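Local coordinates for putative major capsid protein (Cafeteriavirus-dependent mavirus, PDB 6G44) that probably builds the capsid shell of the virophage as a double jelly-roll major capsid protein that assembles into trimers, at residues D94-P102 / S175-A183. Residues are numbered along the deposited sequence; the frame is centred on the assembly and turned at random.
Sequences DQIGLKSFP and SRGLGCNYA
Leu98 lays its CD1 methyl over one face of the Tyr182 ring, a CH-pi contact 4.0 Å from the ring centroid and only 13° off its normal. In this double jelly-roll protein the contact joins the short strand 96-98, paired antiparallel with strand 242-244, to the loop that leads into strand 183-186. With CG between the backbone N and the carbonyl carbon (chi1 55°), the Tyr182 ring presents a face to Leu98 and its OH to Arg176 O. Tyr182 OH donates to Arg176 O at 2.8 Å, from above the carbonyl plane. From the opposite face of that plane Leu98 N donates to Arg176 O (3.1 Å), so two donors grip one carbonyl oxygen of the buried Arg176. The return bond comes from the side chain: Arg176 NE reaches Leu98 O at 2.8 Å, in the carbonyl plane and within 2° of the guanidinium plane. A bend at chi3 turns the guanidinium, over one face of which lies Ser100 OG. Beyond the contact, Arg176 NH2 forms a salt bridge with Asp149, while Arg176 NH1 and Ser100 OG both bond to Asp147 O. Gly97 CA makes a CA-H...O contact with Arg176 O at 3.4 Å. At the other end a water bridges the segments, donating to Ile96 O at 2.7 Å and accepting from Leu178 N at 2.9 Å.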
# COMPACT_ATOMS: atom_id res chain seq x y z
N ASP C 94 15.91 -19.15 -4.98
CA ASP C 94 15.65 -17.70 -5.06
C ASP C 94 16.59 -16.95 -6.00
O ASP C 94 16.91 -15.78 -5.81
CB ASP C 94 15.62 -17.07 -3.64
CG ASP C 94 14.53 -17.64 -2.75
OD1 ASP C 94 13.44 -17.97 -3.24
OD2 ASP C 94 14.75 -17.72 -1.52
N GLN C 95 17.06 -17.63 -7.05
CA GLN C 95 18.05 -17.03 -7.94
C GLN C 95 17.65 -16.90 -9.41
O GLN C 95 18.36 -16.22 -10.16
CB GLN C 95 19.36 -17.83 -7.85
CG GLN C 95 20.06 -17.53 -6.54
CD GLN C 95 21.28 -18.40 -6.29
OE1 GLN C 95 21.23 -19.61 -6.48
NE2 GLN C 95 22.37 -17.77 -5.82
N ILE C 96 16.53 -17.48 -9.83
CA ILE C 96 16.11 -17.48 -11.23
C ILE C 96 14.73 -16.86 -11.35
O ILE C 96 13.83 -17.17 -10.56
CB ILE C 96 16.02 -18.93 -11.80
CG1 ILE C 96 17.34 -19.69 -11.62
CG2 ILE C 96 15.62 -18.93 -13.27
CD1 ILE C 96 18.52 -19.08 -12.33
N GLY C 97 14.55 -16.02 -12.35
CA GLY C 97 13.25 -15.49 -12.68
C GLY C 97 13.26 -14.81 -14.00
O GLY C 97 14.07 -15.14 -14.89
N LEU C 98 12.40 -13.81 -14.15
CA LEU C 98 12.32 -13.02 -15.35
C LEU C 98 12.65 -11.55 -15.09
O LEU C 98 12.46 -11.05 -13.97
CB LEU C 98 10.93 -13.14 -16.00
CG LEU C 98 10.48 -14.55 -16.37
CD1 LEU C 98 9.06 -14.57 -16.88
CD2 LEU C 98 11.41 -15.19 -17.40
N LYS C 99 13.15 -10.88 -16.13
CA LYS C 99 13.36 -9.43 -16.09
C LYS C 99 12.02 -8.71 -16.04
O LYS C 99 10.98 -9.32 -16.31
CB LYS C 99 14.23 -8.97 -17.26
CG LYS C 99 15.66 -9.52 -17.16
CD LYS C 99 16.57 -8.94 -18.21
CE LYS C 99 17.99 -9.45 -18.06
NZ LYS C 99 18.88 -8.79 -19.04
N SER C 100 12.03 -7.44 -15.64
CA SER C 100 10.81 -6.62 -15.57
C SER C 100 10.15 -6.49 -16.95
O SER C 100 10.81 -6.13 -17.90
CB SER C 100 11.18 -5.23 -15.03
OG SER C 100 11.85 -5.34 -13.77
N PHE C 101 8.86 -6.74 -17.03
CA PHE C 101 8.08 -6.57 -18.28
C PHE C 101 8.72 -7.34 -19.44
O PHE C 101 9.09 -6.76 -20.46
CB PHE C 101 7.86 -5.09 -18.63
CG PHE C 101 7.36 -4.30 -17.45
CD1 PHE C 101 6.03 -4.35 -17.14
CD2 PHE C 101 8.23 -3.63 -16.60
CE1 PHE C 101 5.53 -3.73 -16.02
CE2 PHE C 101 7.74 -3.01 -15.45
CZ PHE C 101 6.39 -3.07 -15.17
N PRO C 102 8.86 -8.65 -19.25
CA PRO C 102 9.68 -9.42 -20.22
C PRO C 102 9.09 -9.50 -21.62
O PRO C 102 9.85 -9.67 -22.58
CB PRO C 102 9.78 -10.80 -19.58
CG PRO C 102 8.53 -10.90 -18.75
CD PRO C 102 8.33 -9.52 -18.18
N SER C 175 7.88 -9.64 -6.45
CA SER C 175 8.56 -10.82 -7.02
C SER C 175 8.41 -10.96 -8.53
O SER C 175 7.31 -10.89 -9.07
CB SER C 175 8.01 -12.08 -6.35
OG SER C 175 8.61 -13.26 -6.95
N ARG C 176 9.55 -11.21 -9.20
CA ARG C 176 9.61 -11.72 -10.58
C ARG C 176 10.11 -13.17 -10.61
O ARG C 176 10.55 -13.67 -11.67
CB ARG C 176 10.54 -10.84 -11.41
CG ARG C 176 10.21 -9.35 -11.38
CD ARG C 176 10.93 -8.53 -12.46
NE ARG C 176 12.39 -8.73 -12.46
CZ ARG C 176 13.30 -7.97 -11.83
NH1 ARG C 176 12.95 -6.91 -11.09
NH2 ARG C 176 14.58 -8.29 -11.90
N GLY C 177 10.00 -13.84 -9.47
CA GLY C 177 10.55 -15.18 -9.29
C GLY C 177 9.55 -16.25 -9.62
O GLY C 177 8.41 -15.99 -10.01
N LEU C 178 9.99 -17.49 -9.41
CA LEU C 178 9.16 -18.65 -9.73
C LEU C 178 8.06 -18.82 -8.70
O LEU C 178 8.19 -18.37 -7.55
CB LEU C 178 10.02 -19.90 -9.81
CG LEU C 178 11.21 -19.81 -10.76
CD1 LEU C 178 12.06 -21.08 -10.67
CD2 LEU C 178 10.78 -19.49 -12.18
N GLY C 179 6.96 -19.44 -9.08
CA GLY C 179 5.96 -19.83 -8.09
C GLY C 179 5.25 -18.66 -7.43
O GLY C 179 4.86 -18.76 -6.28
N CYS C 180 5.11 -17.54 -8.13
CA CYS C 180 4.50 -16.34 -7.51
C CYS C 180 3.41 -15.74 -8.41
O CYS C 180 2.22 -15.92 -8.12
CB CYS C 180 5.56 -15.32 -7.13
SG CYS C 180 4.88 -14.03 -6.02
N ASN C 181 3.79 -15.06 -9.48
CA ASN C 181 2.82 -14.40 -10.36
C ASN C 181 2.59 -15.05 -11.72
O ASN C 181 1.60 -14.76 -12.37
CB ASN C 181 3.23 -12.95 -10.59
CG ASN C 181 3.34 -12.19 -9.29
OD1 ASN C 181 2.48 -12.35 -8.42
ND2 ASN C 181 4.38 -11.37 -9.14
N TYR C 182 3.51 -15.94 -12.15
CA TYR C 182 3.38 -16.61 -13.47
C TYR C 182 3.60 -18.11 -13.33
O TYR C 182 4.31 -18.59 -12.43
CB TYR C 182 4.34 -16.00 -14.50
CG TYR C 182 5.78 -15.99 -14.08
CD1 TYR C 182 6.59 -17.10 -14.24
CD2 TYR C 182 6.36 -14.86 -13.48
CE1 TYR C 182 7.90 -17.11 -13.83
CE2 TYR C 182 7.69 -14.86 -13.07
CZ TYR C 182 8.47 -16.00 -13.26
OH TYR C 182 9.79 -16.06 -12.87
N ALA C 183 3.00 -18.84 -14.28
CA ALA C 183 3.15 -20.29 -14.36
C ALA C 183 4.54 -20.68 -14.82
O ALA C 183 5.16 -20.02 -15.64
CB ALA C 183 2.12 -20.85 -15.31
O HOH W 1 12.63 -17.81 -8.22